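Local coordinates for aldehyde dehydrogenase family protein (Pseudomonas syringae pv. tomato, PDB 6X9L) that oxidises long-chain aliphatic aldehydes, probably to the matching carboxylic acids, with NAD+ as the cofactor, at residues H86-E91 / A195-D200; E407-A412 / A435-A440. The protein carries 1 engineered substitution. All coordinates share one frame; numbering follows the deposited sequence.

In this aldehyde dehydrogenase the two contacts illustrate how a chain is closed upon itself at very different lengths. From the N terminus, helix 75-91 is met first, and contact 1 closes only when helix 188-201 returns to it; 103 residues lie between segments 86-91 and 195-200. Contact 2 opens much later and is short, with 22 residues between 407-412 and 435-440. The loops follow in series, neither nested nor crossed. Contact 1 packs helix 75-91 on helix 188-201, which flanks the eight-stranded sheet; contact 2 fastens two consecutive connections of the seven-stranded sheet. The contacts lie on opposite sides of the chain's centre, about 27 Å apart at their nearest atoms.

Contact 1: H86-E91 / A195-D200; sequences HELIIE and AQLVHD
L197 reaches from helix 188-201 into the angle between L88 and I89 of helix 75-91, and its two methyls carry the tightly packed half of this contact. With CG anti to the backbone N (chi1 -174°), the branch extends towards the other helix. Its CD1 is laid against backbone as much as against side chain, 3.5 Å from I89 N. L88 CB comes up to the branch point itself, 3.6 Å from L197 CG. I89 crosses the leucine at about a right angle, and its CG1 lies 3.7 Å from L197 CD1 and 3.8 Å from L197 CD2, so that one methylene serves both methyls. I85, a turn earlier on helix 75-91, and R92, just past its end, also touch L197.

Towards D200 the packing thins. The CD2 methyl of L88 passes over the backbone, 3.8 Å from D200 C, and meets the aspartate side chain no closer than 4.1 Å, at D200 CB. Here polar groups take over: the carboxylate forms a salt bridge with R92 through OD2, while Q196 NE2 donates a 3.2 Å hydrogen bond to D200 OD1 from within its own helix. That donor stands 46° out of the carboxylate plane although the acceptor lies in the amide plane of Q196. R92 and Q196 thus hold both carboxylate oxygens, one each, at the partly exposed margin.

The helix axes approach to 9.5 Å at 130°, nearer antiparallel than parallel. A195 meets F208 and L210 of strand 208-210, and V198 touches both F208 and I85. Helix 188-201 is the helix of the beta-alpha-beta crossover from strand 178-182 to strand 208-210, and helix 75-91 packs on its outside, in the Rossmann-like NAD-binding domain of aldehyde dehydrogenases.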
ATOM      1  N   HIS A  86      -3.997  22.508  17.476  1.00 50.84           N
ATOM      2  CA  HIS A  86      -3.398  21.903  18.668  1.00 51.97           C
ATOM      3  C   HIS A  86      -3.636  22.752  19.916  1.00 52.23           C
ATOM      4  O   HIS A  86      -3.906  22.214  21.000  1.00 52.60           O
ATOM      5  CB  HIS A  86      -1.899  21.679  18.466  1.00 53.17           C
ATOM      6  CG  HIS A  86      -1.191  21.162  19.685  1.00 54.45           C
ATOM      7  ND1 HIS A  86      -0.506  21.984  20.555  1.00 55.09           N
ATOM      8  CD2 HIS A  86      -1.054  19.905  20.172  1.00 55.18           C
ATOM      9  CE1 HIS A  86       0.013  21.255  21.530  1.00 56.02           C
ATOM     10  NE2 HIS A  86      -0.309  19.990  21.322  1.00 56.11           N
ATOM     11  N   GLU A  87      -3.512  24.078  19.797  1.00 68.74           N
ATOM     12  CA  GLU A  87      -3.818  24.939  20.936  1.00 68.97           C
ATOM     13  C   GLU A  87      -5.245  24.721  21.412  1.00 68.32           C
ATOM     14  O   GLU A  87      -5.504  24.667  22.621  1.00 68.88           O
ATOM     15  CB  GLU A  87      -3.618  26.405  20.568  1.00 68.92           C
ATOM     16  CG  GLU A  87      -2.210  26.790  20.198  1.00 69.76           C
ATOM     17  CD  GLU A  87      -2.155  28.165  19.553  1.00 69.65           C
ATOM     18  OE1 GLU A  87      -3.143  28.917  19.678  1.00 69.16           O
ATOM     19  OE2 GLU A  87      -1.133  28.487  18.907  1.00 70.11           O
ATOM     20  N   LEU A  88      -6.184  24.585  20.473  1.00 48.15           N
ATOM     21  CA  LEU A  88      -7.590  24.495  20.840  1.00 47.52           C
ATOM     22  C   LEU A  88      -7.899  23.164  21.520  1.00 47.94           C
ATOM     23  O   LEU A  88      -8.701  23.106  22.460  1.00 48.12           O
ATOM     24  CB  LEU A  88      -8.453  24.699  19.597  1.00 46.33           C
ATOM     25  CG  LEU A  88      -9.233  26.017  19.504  1.00 46.09           C
ATOM     26  CD1 LEU A  88      -8.546  27.129  20.299  1.00 46.79           C
ATOM     27  CD2 LEU A  88      -9.404  26.421  18.049  1.00 45.41           C
ATOM     28  N   ILE A  89      -7.264  22.086  21.064  1.00 46.22           N
ATOM     29  CA  ILE A  89      -7.398  20.810  21.753  1.00 46.61           C
ATOM     30  C   ILE A  89      -6.976  20.956  23.213  1.00 47.63           C
ATOM     31  O   ILE A  89      -7.675  20.496  24.125  1.00 47.75           O
ATOM     32  CB  ILE A  89      -6.581  19.729  21.019  1.00 46.95           C
ATOM     33  CG1 ILE A  89      -7.244  19.374  19.696  1.00 45.70           C
ATOM     34  CG2 ILE A  89      -6.382  18.471  21.876  1.00 47.97           C
ATOM     35  CD1 ILE A  89      -6.378  18.491  18.813  1.00 46.03           C
ATOM     36  N   ILE A  90      -5.836  21.623  23.453  1.00 47.23           N
ATOM     37  CA  ILE A  90      -5.303  21.784  24.807  1.00 48.17           C
ATOM     38  C   ILE A  90      -6.220  22.665  25.637  1.00 48.07           C
ATOM     39  O   ILE A  90      -6.358  22.473  26.851  1.00 48.70           O
ATOM     40  CB  ILE A  90      -3.879  22.369  24.759  1.00 48.79           C
ATOM     41  CG1 ILE A  90      -2.921  21.408  24.044  1.00 49.18           C
ATOM     42  CG2 ILE A  90      -3.388  22.675  26.167  1.00 49.57           C
ATOM     43  CD1 ILE A  90      -2.536  20.213  24.858  1.00 49.99           C
ATOM     44  N   GLU A  91      -6.837  23.660  24.993  1.00 64.19           N
ATOM     45  CA  GLU A  91      -7.749  24.582  25.667  1.00 64.04           C
ATOM     46  C   GLU A  91      -9.067  23.904  26.026  1.00 63.58           C
ATOM     47  O   GLU A  91      -9.638  24.155  27.094  1.00 63.80           O
ATOM     48  CB  GLU A  91      -8.021  25.780  24.759  1.00 63.52           C
ATOM     49  CG  GLU A  91      -7.384  27.085  25.154  1.00 64.19           C
ATOM     50  CD  GLU A  91      -7.763  28.180  24.177  1.00 63.69           C
ATOM     51  OE1 GLU A  91      -6.859  28.771  23.548  1.00 63.82           O
ATOM     52  OE2 GLU A  91      -8.977  28.426  24.016  1.00 63.20           O
ATOM     53  N   ALA A 195     -14.827  18.460  15.181  1.00 49.73           N
ATOM     54  CA  ALA A 195     -15.174  19.217  13.980  1.00 49.33           C
ATOM     55  C   ALA A 195     -15.361  20.692  14.311  1.00 49.65           C
ATOM     56  O   ALA A 195     -14.820  21.570  13.624  1.00 49.47           O
ATOM     57  CB  ALA A 195     -16.437  18.648  13.335  1.00 49.25           C
ATOM     58  N   GLN A 196     -16.123  20.982  15.375  1.00 49.38           N
ATOM     59  CA  GLN A 196     -16.273  22.357  15.839  1.00 49.61           C
ATOM     60  C   GLN A 196     -14.918  22.996  16.086  1.00 49.70           C
ATOM     61  O   GLN A 196     -14.722  24.186  15.815  1.00 49.75           O
ATOM     62  CB  GLN A 196     -17.100  22.384  17.119  1.00 50.17           C
ATOM     63  CG  GLN A 196     -17.498  23.777  17.545  1.00 50.61           C
ATOM     64  CD  GLN A 196     -18.256  24.488  16.454  1.00 50.47           C
ATOM     65  OE1 GLN A 196     -19.305  24.008  16.001  1.00 50.51           O
ATOM     66  NE2 GLN A 196     -17.721  25.628  16.001  1.00 50.36           N
ATOM     67  N   LEU A 197     -13.969  22.200  16.592  1.00 39.54           N
ATOM     68  CA  LEU A 197     -12.649  22.690  16.968  1.00 39.93           C
ATOM     69  C   LEU A 197     -11.824  23.092  15.748  1.00 39.62           C
ATOM     70  O   LEU A 197     -11.176  24.148  15.752  1.00 39.98           O
ATOM     71  CB  LEU A 197     -11.917  21.618  17.788  1.00 40.43           C
ATOM     72  CG  LEU A 197     -10.561  21.980  18.398  1.00 41.15           C
ATOM     73  CD1 LEU A 197     -10.416  21.347  19.774  1.00 41.95           C
ATOM     74  CD2 LEU A 197      -9.438  21.543  17.487  1.00 41.04           C
ATOM     75  N   VAL A 198     -11.794  22.248  14.703  1.00 36.51           N
ATOM     76  CA  VAL A 198     -11.067  22.654  13.497  1.00 36.36           C
ATOM     77  C   VAL A 198     -11.762  23.843  12.838  1.00 36.27           C
ATOM     78  O   VAL A 198     -11.100  24.711  12.262  1.00 36.58           O
ATOM     79  CB  VAL A 198     -10.867  21.490  12.492  1.00 35.99           C
ATOM     80  CG1 VAL A 198     -10.312  20.211  13.191  1.00 36.16           C
ATOM     81  CG2 VAL A 198     -12.134  21.197  11.711  1.00 35.44           C
ATOM     82  N   HIS A 199     -13.089  23.927  12.926  1.00 44.37           N
ATOM     83  CA  HIS A 199     -13.774  25.115  12.425  1.00 44.50           C
ATOM     84  C   HIS A 199     -13.264  26.373  13.120  1.00 44.89           C
ATOM     85  O   HIS A 199     -12.853  27.342  12.465  1.00 45.00           O
ATOM     86  CB  HIS A 199     -15.281  24.985  12.623  1.00 44.63           C
ATOM     87  CG  HIS A 199     -16.037  26.201  12.192  1.00 44.97           C
ATOM     88  ND1 HIS A 199     -16.239  26.514  10.864  1.00 44.93           N
ATOM     89  CD2 HIS A 199     -16.611  27.197  12.908  1.00 45.37           C
ATOM     90  CE1 HIS A 199     -16.920  27.641  10.779  1.00 45.28           C
ATOM     91  NE2 HIS A 199     -17.155  28.079  12.005  1.00 45.53           N
ATOM     92  N   ASP A 200     -13.294  26.370  14.457  1.00 50.00           N
ATOM     93  CA  ASP A 200     -12.831  27.509  15.240  1.00 50.48           C
ATOM     94  C   ASP A 200     -11.343  27.780  15.033  1.00 50.82           C
ATOM     95  O   ASP A 200     -10.903  28.931  15.121  1.00 51.20           O
ATOM     96  CB  ASP A 200     -13.139  27.263  16.716  1.00 50.87           C
ATOM     97  CG  ASP A 200     -14.631  27.281  17.016  1.00 50.99           C
ATOM     98  OD1 ASP A 200     -15.404  27.830  16.203  1.00 50.92           O
ATOM     99  OD2 ASP A 200     -15.039  26.761  18.075  1.00 51.32           O
TER

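Contact 2: E407-A412 / A435-A440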
ATOM      1  N   GLU A 407      11.767 -21.172  21.830  1.00 62.85           N
ATOM      2  CA  GLU A 407      10.359 -21.546  21.864  1.00 62.67           C
ATOM      3  C   GLU A 407       9.470 -20.340  22.135  1.00 61.83           C
ATOM      4  O   GLU A 407       8.391 -20.200  21.538  1.00 61.98           O
ATOM      5  CB  GLU A 407      10.154 -22.616  22.929  1.00 62.31           C
ATOM      6  CG  GLU A 407       8.720 -22.916  23.237  1.00 62.09           C
ATOM      7  CD  GLU A 407       8.598 -24.099  24.164  1.00 62.05           C
ATOM      8  OE1 GLU A 407       9.594 -24.854  24.276  1.00 62.49           O
ATOM      9  OE2 GLU A 407       7.520 -24.273  24.775  1.00 61.60           O
ATOM     10  N   ALA A 408       9.910 -19.461  23.038  1.00 46.76           N
ATOM     11  CA  ALA A 408       9.128 -18.280  23.375  1.00 45.83           C
ATOM     12  C   ALA A 408       8.910 -17.401  22.153  1.00 46.24           C
ATOM     13  O   ALA A 408       7.817 -16.855  21.955  1.00 45.84           O
ATOM     14  CB  ALA A 408       9.827 -17.497  24.488  1.00 45.19           C
ATOM     15  N   VAL A 409       9.937 -17.267  21.312  1.00 49.93           N
ATOM     16  CA  VAL A 409       9.807 -16.481  20.088  1.00 50.54           C
ATOM     17  C   VAL A 409       8.805 -17.137  19.138  1.00 51.16           C
ATOM     18  O   VAL A 409       7.954 -16.462  18.532  1.00 51.19           O
ATOM     19  CB  VAL A 409      11.195 -16.279  19.435  1.00 51.41           C
ATOM     20  CG1 VAL A 409      11.069 -15.679  18.040  1.00 52.17           C
ATOM     21  CG2 VAL A 409      12.095 -15.393  20.319  1.00 50.89           C
ATOM     22  N   ALA A 410       8.873 -18.468  19.006  1.00 39.35           N
ATOM     23  CA  ALA A 410       7.954 -19.171  18.117  1.00 40.00           C
ATOM     24  C   ALA A 410       6.501 -18.972  18.548  1.00 39.39           C
ATOM     25  O   ALA A 410       5.613 -18.774  17.709  1.00 39.86           O
ATOM     26  CB  ALA A 410       8.307 -20.656  18.069  1.00 40.94           C
ATOM     27  N   ILE A 411       6.242 -19.014  19.854  1.00 37.83           N
ATOM     28  CA  ILE A 411       4.907 -18.741  20.367  1.00 37.09           C
ATOM     29  C   ILE A 411       4.513 -17.299  20.084  1.00 36.23           C
ATOM     30  O   ILE A 411       3.376 -17.017  19.676  1.00 36.03           O
ATOM     31  CB  ILE A 411       4.855 -19.053  21.874  1.00 36.80           C
ATOM     32  CG1 ILE A 411       5.110 -20.532  22.120  1.00 37.91           C
ATOM     33  CG2 ILE A 411       3.525 -18.638  22.478  1.00 35.99           C
ATOM     34  CD1 ILE A 411       5.020 -20.909  23.565  1.00 38.37           C
ATOM     35  N   ALA A 412       5.434 -16.359  20.308  1.00 43.09           N
ATOM     36  CA  ALA A 412       5.105 -14.962  20.066  1.00 42.48           C
ATOM     37  C   ALA A 412       4.694 -14.744  18.612  1.00 43.35           C
ATOM     38  O   ALA A 412       3.729 -14.028  18.334  1.00 42.89           O
ATOM     39  CB  ALA A 412       6.289 -14.068  20.445  1.00 42.25           C
ATOM     40  N   ALA A 435      13.735  -8.904  20.300  1.00 47.53           N
ATOM     41  CA  ALA A 435      12.811  -7.959  19.682  1.00 47.28           C
ATOM     42  C   ALA A 435      12.926  -7.995  18.168  1.00 48.03           C
ATOM     43  O   ALA A 435      11.914  -7.997  17.459  1.00 47.81           O
ATOM     44  CB  ALA A 435      13.061  -6.545  20.210  1.00 47.24           C
ATOM     45  N   SER A 436      14.151  -8.052  17.647  1.00 56.15           N
ATOM     46  CA  SER A 436      14.317  -8.099  16.202  1.00 56.95           C
ATOM     47  C   SER A 436      13.809  -9.401  15.598  1.00 57.13           C
ATOM     48  O   SER A 436      13.772  -9.518  14.370  1.00 57.88           O
ATOM     49  CB  SER A 436      15.786  -7.907  15.854  1.00 57.85           C
ATOM     50  OG  SER A 436      16.532  -8.917  16.491  1.00 58.10           O
ATOM     51  N   ARG A 437      13.431 -10.373  16.429  1.00 50.26           N
ATOM     52  CA  ARG A 437      12.896 -11.640  15.961  1.00 50.44           C
ATOM     53  C   ARG A 437      11.378 -11.700  16.027  1.00 49.77           C
ATOM     54  O   ARG A 437      10.792 -12.606  15.428  1.00 50.27           O
ATOM     55  CB  ARG A 437      13.505 -12.803  16.759  1.00 50.31           C
ATOM     56  CG  ARG A 437      15.007 -12.976  16.527  1.00 51.00           C
ATOM     57  CD  ARG A 437      15.617 -13.979  17.482  1.00 50.74           C
ATOM     58  NE  ARG A 437      15.025 -15.301  17.317  1.00 50.92           N
ATOM     59  CZ  ARG A 437      15.225 -16.331  18.140  1.00 50.69           C
ATOM     60  NH1 ARG A 437      16.006 -16.207  19.208  1.00 50.15           N
ATOM     61  NH2 ARG A 437      14.640 -17.495  17.885  1.00 50.99           N
ATOM     62  N   ILE A 438      10.733 -10.767  16.726  1.00 45.26           N
ATOM     63  CA  ILE A 438       9.273 -10.667  16.712  1.00 44.65           C
ATOM     64  C   ILE A 438       8.825  -9.956  15.432  1.00 45.02           C
ATOM     65  O   ILE A 438       9.242  -8.823  15.149  1.00 45.00           O
ATOM     66  CB  ILE A 438       8.748  -9.929  17.958  1.00 43.38           C
ATOM     67  CG1 ILE A 438       9.515 -10.325  19.226  1.00 43.25           C
ATOM     68  CG2 ILE A 438       7.252 -10.185  18.137  1.00 42.49           C
ATOM     69  CD1 ILE A 438       9.096 -11.636  19.833  1.00 42.94           C
ATOM     70  N   ARG A 439       7.958 -10.619  14.664  1.00 35.17           N
ATOM     71  CA  ARG A 439       7.399 -10.059  13.436  1.00 35.60           C
ATOM     72  C   ARG A 439       6.189  -9.192  13.780  1.00 34.29           C
ATOM     73  O   ARG A 439       5.030  -9.618  13.748  1.00 33.91           O
ATOM     74  CB  ARG A 439       7.085 -11.184  12.468  1.00 36.99           C
ATOM     75  CG  ARG A 439       8.412 -11.745  11.991  1.00 38.44           C
ATOM     76  CD  ARG A 439       8.311 -12.617  10.811  1.00 39.92           C
ATOM     77  NE  ARG A 439       8.200 -11.931   9.523  1.00 40.69           N
ATOM     78  CZ  ARG A 439       9.068 -11.054   9.045  1.00 40.61           C
ATOM     79  NH1 ARG A 439      10.084 -10.659   9.775  1.00 40.11           N
ATOM     80  NH2 ARG A 439       8.880 -10.549   7.837  1.00 40.74           N
ATOM     81  N   ALA A 440       6.492  -7.941  14.129  1.00 36.95           N
ATOM     82  CA  ALA A 440       5.523  -6.993  14.646  1.00 35.64           C
ATOM     83  C   ALA A 440       6.040  -5.584  14.384  1.00 35.46           C
ATOM     84  O   ALA A 440       7.247  -5.341  14.397  1.00 36.07           O
ATOM     85  CB  ALA A 440       5.274  -7.212  16.142  1.00 34.93           C
TER
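R437 lies across V409 of helix 405-413 at about a right angle, and its side chain can be followed across that valine. At the root, R437 CB stands 4.0 Å from V409 CG1. The chain then bends at chi3 (61°), which brings the head group back over the same residue: NE is 4.0 Å from V409 CG1, and CZ is 3.9 Å from V409 CG2. This second methyl sits over the centre of one face of the planar cation, whose N-H groups point outward in its plane. The same methyl overhangs NH1, 4.1 Å from V409 CG2, while NH2, 4.0 Å from V409 CB, forms a salt bridge with D406. The next residue packs deeper: I438 CD1 meets A412 CB at 3.8 Å, and both side chains also touch I265 of the sheet.

N413 accepts from R439 N and donates to R437 O, joining the helix to the type I turn A435 to I438 and the residue after it. R439 NH2 donates a hydrogen bond to P148 O of the second subunit. The helix of one connection thus meets the turn and loop ending the next, beside strand 442-445, outermost within this chain in the largely parallel alpha/beta sheet of the aldehyde dehydrogenase catalytic domain.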